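Local coordinates for protein Amuc_1102 (Akkermansia muciniphila, PDB 7DSZ) that adopts an immunoglobulin-like fold related to archaeal type IV pilus proteins and is probably a pilus-associated component, its precise role not established, at residues 71-83 against 132-144. Sequence-based numbering, arbitrary orientation.
Sequences IDALTFKFYIAVV and KWVKYQGVVVEYN
Two neighbouring antiparallel strands of the immunoglobulin-like fold, 73-83 and 134-143, zip together from Thr75 to Ala81. Thr75 and Glu142 exchange both backbone bonds, Glu142 N reaching Thr75 O at 2.8 Å, and the ladder repeats at Lys77 with Val140 and Tyr79 with Gly138. It ends in a classic beta bulge, where Lys135 and Tyr136 both face Ala81: Ala81 N gives to Tyr136 O, while Ala81 O takes Lys135 N at 2.8 Å and, weakly, Tyr136 N. On the face of Phe76 and Phe78, Val141 CG2 sits over the Phe76 ring, 3.7 Å from its centroid, while Val139 CG1 approaches Phe76 CD2 obliquely. A serine in place of Phe76 would probably leave both valine methyls without their aromatic partner and open a gap in this layer. On the face of Lys77 and Tyr79, extended Lys77 (chi2 175°) carries NZ to Glu142 OE2 from above the carboxylate plane, a 2.9 Å salt bridge. Beside it, the Tyr79 ring edge lies near Gly138 O. Strand 91-104 pairs with the far side of 70-83, strand 109-115 packs on Phe76 and Phe78, and Trp162, from a loop, stacks on Tyr79 on the Lys77 face.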
loop_
_atom_site.group_PDB
_atom_site.type_symbol
_atom_site.label_atom_id
_atom_site.label_comp_id
_atom_site.label_asym_id
_atom_site.label_seq_id
_atom_site.Cartn_x
_atom_site.Cartn_y
_atom_site.Cartn_z
ATOM N N ILE C 71 3.035 1.159 -24.647
ATOM C CA ILE C 71 4.350 0.632 -24.305
ATOM C C ILE C 71 4.291 0.054 -22.894
ATOM O O ILE C 71 3.423 0.402 -22.082
ATOM C CB ILE C 71 5.481 1.678 -24.419
ATOM C CG1 ILE C 71 5.264 2.839 -23.440
ATOM C CG2 ILE C 71 5.607 2.187 -25.871
ATOM C CD1 ILE C 71 6.412 3.879 -23.430
ATOM N N ASP C 72 5.246 -0.838 -22.607
ATOM C CA ASP C 72 5.262 -1.563 -21.336
ATOM C C ASP C 72 5.326 -0.626 -20.140
ATOM O O ASP C 72 4.580 -0.798 -19.168
ATOM C CB ASP C 72 6.456 -2.509 -21.281
ATOM C CG ASP C 72 6.245 -3.765 -22.077
ATOM O OD1 ASP C 72 5.087 -4.226 -22.186
ATOM O OD2 ASP C 72 7.259 -4.297 -22.572
ATOM N N ALA C 73 6.265 0.326 -20.157
ATOM C CA ALA C 73 6.541 1.135 -18.970
ATOM C C ALA C 73 7.373 2.351 -19.345
ATOM O O ALA C 73 8.048 2.370 -20.371
ATOM C CB ALA C 73 7.282 0.341 -17.889
ATOM N N LEU C 74 7.321 3.359 -18.470
ATOM C CA LEU C 74 8.198 4.523 -18.488
ATOM C C LEU C 74 8.538 4.830 -17.045
ATOM O O LEU C 74 7.654 4.789 -16.181
ATOM C CB LEU C 74 7.519 5.764 -19.080
ATOM C CG LEU C 74 7.315 5.928 -20.566
ATOM C CD1 LEU C 74 6.598 7.243 -20.799
ATOM C CD2 LEU C 74 8.702 5.913 -21.249
ATOM N N THR C 75 9.790 5.170 -16.779
ATOM C CA THR C 75 10.185 5.565 -15.431
ATOM C C THR C 75 10.353 7.077 -15.376
ATOM O O THR C 75 11.107 7.653 -16.167
ATOM C CB THR C 75 11.469 4.849 -15.011
ATOM O OG1 THR C 75 11.200 3.447 -14.907
ATOM C CG2 THR C 75 11.945 5.356 -13.657
ATOM N N PHE C 76 9.622 7.720 -14.475
ATOM C CA PHE C 76 9.734 9.154 -14.246
ATOM C C PHE C 76 10.537 9.378 -12.977
ATOM O O PHE C 76 10.186 8.843 -11.927
ATOM C CB PHE C 76 8.353 9.797 -14.088
ATOM C CG PHE C 76 7.676 10.108 -15.386
ATOM C CD1 PHE C 76 7.303 9.085 -16.248
ATOM C CD2 PHE C 76 7.412 11.420 -15.745
ATOM C CE1 PHE C 76 6.669 9.368 -17.453
ATOM C CE2 PHE C 76 6.779 11.712 -16.958
ATOM C CZ PHE C 76 6.415 10.670 -17.815
ATOM N N LYS C 77 11.591 10.184 -13.065
ATOM C CA LYS C 77 12.374 10.560 -11.892
ATOM C C LYS C 77 12.105 12.029 -11.600
ATOM O O LYS C 77 12.310 12.886 -12.467
ATOM C CB LYS C 77 13.862 10.294 -12.122
ATOM C CG LYS C 77 14.165 8.827 -12.313
ATOM C CD LYS C 77 15.640 8.584 -12.656
ATOM C CE LYS C 77 15.978 7.084 -12.578
ATOM N NZ LYS C 77 17.406 6.828 -12.950
ATOM N N PHE C 78 11.590 12.305 -10.403
ATOM C CA PHE C 78 11.267 13.659 -9.983
ATOM C C PHE C 78 12.330 14.168 -9.016
ATOM O O PHE C 78 12.721 13.451 -8.095
ATOM C CB PHE C 78 9.913 13.710 -9.281
ATOM C CG PHE C 78 8.746 13.361 -10.167
ATOM C CD1 PHE C 78 8.418 12.028 -10.386
ATOM C CD2 PHE C 78 7.977 14.351 -10.749
ATOM C CE1 PHE C 78 7.331 11.691 -11.179
ATOM C CE2 PHE C 78 6.884 14.034 -11.552
ATOM C CZ PHE C 78 6.558 12.703 -11.758
ATOM N N TYR C 79 12.759 15.415 -9.217
ATOM C CA TYR C 79 13.717 16.089 -8.346
ATOM C C TYR C 79 13.114 17.416 -7.931
ATOM O O TYR C 79 12.781 18.241 -8.791
ATOM C CB TYR C 79 15.055 16.343 -9.054
ATOM C CG TYR C 79 15.681 15.114 -9.662
ATOM C CD1 TYR C 79 15.366 14.732 -10.961
ATOM C CD2 TYR C 79 16.597 14.351 -8.955
ATOM C CE1 TYR C 79 15.936 13.619 -11.536
ATOM C CE2 TYR C 79 17.176 13.226 -9.522
ATOM C CZ TYR C 79 16.836 12.868 -10.817
ATOM O OH TYR C 79 17.397 11.755 -11.409
ATOM N N ILE C 80 13.002 17.637 -6.626
ATOM C CA ILE C 80 12.429 18.862 -6.093
ATOM C C ILE C 80 13.369 19.396 -5.020
ATOM O O ILE C 80 13.799 18.651 -4.133
ATOM C CB ILE C 80 11.010 18.629 -5.539
ATOM C CG1 ILE C 80 10.049 18.316 -6.699
ATOM C CG2 ILE C 80 10.532 19.849 -4.748
ATOM C CD1 ILE C 80 8.747 17.623 -6.296
ATOM N N ALA C 81 13.688 20.688 -5.113
ATOM C CA ALA C 81 14.598 21.340 -4.180
ATOM C C ALA C 81 13.855 22.410 -3.395
ATOM O O ALA C 81 13.141 23.240 -3.976
ATOM C CB ALA C 81 15.801 21.945 -4.924
ATOM N N VAL C 82 14.015 22.377 -2.069
ATOM C CA VAL C 82 13.434 23.355 -1.161
ATOM C C VAL C 82 14.513 23.769 -0.166
ATOM O O VAL C 82 15.508 23.069 0.036
ATOM C CB VAL C 82 12.188 22.808 -0.410
ATOM C CG1 VAL C 82 11.140 22.308 -1.402
ATOM C CG2 VAL C 82 12.586 21.678 0.544
ATOM N N VAL C 83 14.298 24.923 0.465
ATOM C CA VAL C 83 15.188 25.358 1.538
ATOM C C VAL C 83 14.939 24.502 2.771
ATOM O O VAL C 83 13.788 24.317 3.187
ATOM C CB VAL C 83 14.968 26.843 1.854
ATOM C CG1 VAL C 83 15.817 27.258 3.057
ATOM C CG2 VAL C 83 15.281 27.711 0.633
ATOM N N LYS C 132 7.310 31.223 -2.764
ATOM C CA LYS C 132 7.875 30.311 -3.758
ATOM C C LYS C 132 8.800 29.333 -3.042
ATOM O O LYS C 132 10.030 29.410 -3.115
ATOM C CB LYS C 132 8.611 31.081 -4.848
ATOM C CG LYS C 132 7.696 31.808 -5.810
ATOM C CD LYS C 132 6.782 30.842 -6.547
ATOM C CE LYS C 132 5.441 31.494 -6.824
ATOM N NZ LYS C 132 5.607 32.928 -7.195
ATOM N N TRP C 133 8.176 28.404 -2.319
ATOM C CA TRP C 133 8.965 27.491 -1.511
ATOM C C TRP C 133 9.625 26.394 -2.330
ATOM O O TRP C 133 10.551 25.749 -1.837
ATOM C CB TRP C 133 8.102 26.889 -0.399
ATOM C CG TRP C 133 6.840 26.183 -0.834
ATOM C CD1 TRP C 133 5.600 26.740 -1.014
ATOM C CD2 TRP C 133 6.685 24.775 -1.070
ATOM N NE1 TRP C 133 4.688 25.763 -1.364
ATOM C CE2 TRP C 133 5.331 24.551 -1.405
ATOM C CE3 TRP C 133 7.561 23.685 -1.030
ATOM C CZ2 TRP C 133 4.832 23.273 -1.703
ATOM C CZ3 TRP C 133 7.072 22.425 -1.326
ATOM C CH2 TRP C 133 5.720 22.231 -1.675
ATOM N N VAL C 134 9.194 26.177 -3.567
ATOM C CA VAL C 134 9.865 25.242 -4.464
ATOM C C VAL C 134 10.960 26.008 -5.200
ATOM O O VAL C 134 10.671 26.851 -6.052
ATOM C CB VAL C 134 8.880 24.606 -5.452
ATOM C CG1 VAL C 134 9.612 23.598 -6.330
ATOM C CG2 VAL C 134 7.715 23.953 -4.712
ATOM N N LYS C 135 12.219 25.697 -4.900
ATOM C CA LYS C 135 13.335 26.441 -5.474
ATOM C C LYS C 135 13.751 25.906 -6.839
ATOM O O LYS C 135 13.947 26.685 -7.776
ATOM C CB LYS C 135 14.524 26.421 -4.508
ATOM C CG LYS C 135 14.233 27.151 -3.201
ATOM C CD LYS C 135 13.509 28.471 -3.465
ATOM C CE LYS C 135 13.255 29.219 -2.164
ATOM N NZ LYS C 135 12.433 30.441 -2.360
ATOM N N TYR C 136 13.890 24.589 -6.965
ATOM C CA TYR C 136 14.225 23.956 -8.234
ATOM C C TYR C 136 13.331 22.747 -8.468
ATOM O O TYR C 136 12.891 22.093 -7.517
ATOM C CB TYR C 136 15.661 23.492 -8.258
ATOM C CG TYR C 136 16.659 24.593 -7.984
ATOM C CD1 TYR C 136 16.835 25.623 -8.888
ATOM C CD2 TYR C 136 17.416 24.600 -6.821
ATOM C CE1 TYR C 136 17.746 26.634 -8.656
ATOM C CE2 TYR C 136 18.340 25.613 -6.577
ATOM C CZ TYR C 136 18.494 26.624 -7.503
ATOM O OH TYR C 136 19.395 27.635 -7.285
ATOM N N GLN C 137 13.086 22.451 -9.749
ATOM C CA GLN C 137 12.314 21.283 -10.166
ATOM C C GLN C 137 12.996 20.613 -11.350
ATOM O O GLN C 137 13.603 21.276 -12.196
ATOM C CB GLN C 137 10.879 21.636 -10.602
ATOM C CG GLN C 137 10.084 22.373 -9.563
ATOM C CD GLN C 137 8.637 22.594 -9.965
ATOM O OE1 GLN C 137 7.743 22.571 -9.120
ATOM N NE2 GLN C 137 8.403 22.845 -11.254
ATOM N N GLY C 138 12.868 19.293 -11.427
ATOM C CA GLY C 138 13.335 18.571 -12.594
ATOM C C GLY C 138 12.596 17.260 -12.738
ATOM O O GLY C 138 12.190 16.646 -11.744
ATOM N N VAL C 139 12.413 16.832 -13.987
ATOM C CA VAL C 139 11.815 15.538 -14.296
ATOM C C VAL C 139 12.635 14.880 -15.393
ATOM O O VAL C 139 12.862 15.487 -16.442
ATOM C CB VAL C 139 10.348 15.671 -14.746
ATOM C CG1 VAL C 139 9.782 14.299 -15.115
ATOM C CG2 VAL C 139 9.507 16.337 -13.645
ATOM N N VAL C 140 13.066 13.648 -15.159
ATOM C CA VAL C 140 13.788 12.848 -16.145
ATOM C C VAL C 140 12.971 11.600 -16.440
ATOM O O VAL C 140 12.564 10.892 -15.515
ATOM C CB VAL C 140 15.195 12.470 -15.648
ATOM C CG1 VAL C 140 15.895 11.543 -16.665
ATOM C CG2 VAL C 140 16.025 13.733 -15.392
ATOM N N VAL C 141 12.733 11.325 -17.724
ATOM C CA VAL C 141 11.947 10.164 -18.142
ATOM C C VAL C 141 12.875 9.160 -18.804
ATOM O O VAL C 141 13.629 9.516 -19.718
ATOM C CB VAL C 141 10.817 10.554 -19.114
ATOM C CG1 VAL C 141 9.974 9.315 -19.451
ATOM C CG2 VAL C 141 9.951 11.659 -18.513
ATOM N N GLU C 142 12.802 7.905 -18.367
ATOM C CA GLU C 142 13.586 6.832 -18.961
ATOM C C GLU C 142 12.672 5.785 -19.586
ATOM O O GLU C 142 11.587 5.484 -19.061
ATOM C CB GLU C 142 14.503 6.169 -17.924
ATOM C CG GLU C 142 15.561 7.107 -17.372
ATOM C CD GLU C 142 16.473 6.447 -16.343
ATOM O OE1 GLU C 142 16.289 5.249 -16.057
ATOM O OE2 GLU C 142 17.371 7.137 -15.816
ATOM N N TYR C 143 13.111 5.242 -20.718
ATOM C CA TYR C 143 12.481 4.085 -21.335
ATOM C C TYR C 143 13.544 3.009 -21.499
ATOM O O TYR C 143 14.594 3.259 -22.100
ATOM C CB TYR C 143 11.850 4.426 -22.692
ATOM C CG TYR C 143 11.311 3.182 -23.358
ATOM C CD1 TYR C 143 10.172 2.558 -22.868
ATOM C CD2 TYR C 143 11.967 2.598 -24.437
ATOM C CE1 TYR C 143 9.681 1.411 -23.443
ATOM C CE2 TYR C 143 11.480 1.434 -25.024
ATOM C CZ TYR C 143 10.335 0.848 -24.518
ATOM O OH TYR C 143 9.822 -0.308 -25.070
ATOM N N ASN C 144 13.272 1.820 -20.960
ATOM C CA ASN C 144 14.244 0.721 -20.954
ATOM C C ASN C 144 15.617 1.180 -20.461
ATOM O O ASN C 144 16.654 0.847 -21.037
ATOM C CB ASN C 144 14.352 0.079 -22.337
ATOM C CG ASN C 144 13.234 -0.912 -22.606
ATOM O OD1 ASN C 144 12.626 -1.452 -21.678
ATOM N ND2 ASN C 144 12.965 -1.170 -23.885
HETATM O O HOH W 1 7.107 -1.622 -24.625
HETATM O O HOH W 2 9.790 -2.519 -22.247
HETATM O O HOH W 3 10.603 1.048 -19.906
HETATM O O HOH W 4 11.884 26.525 0.162
#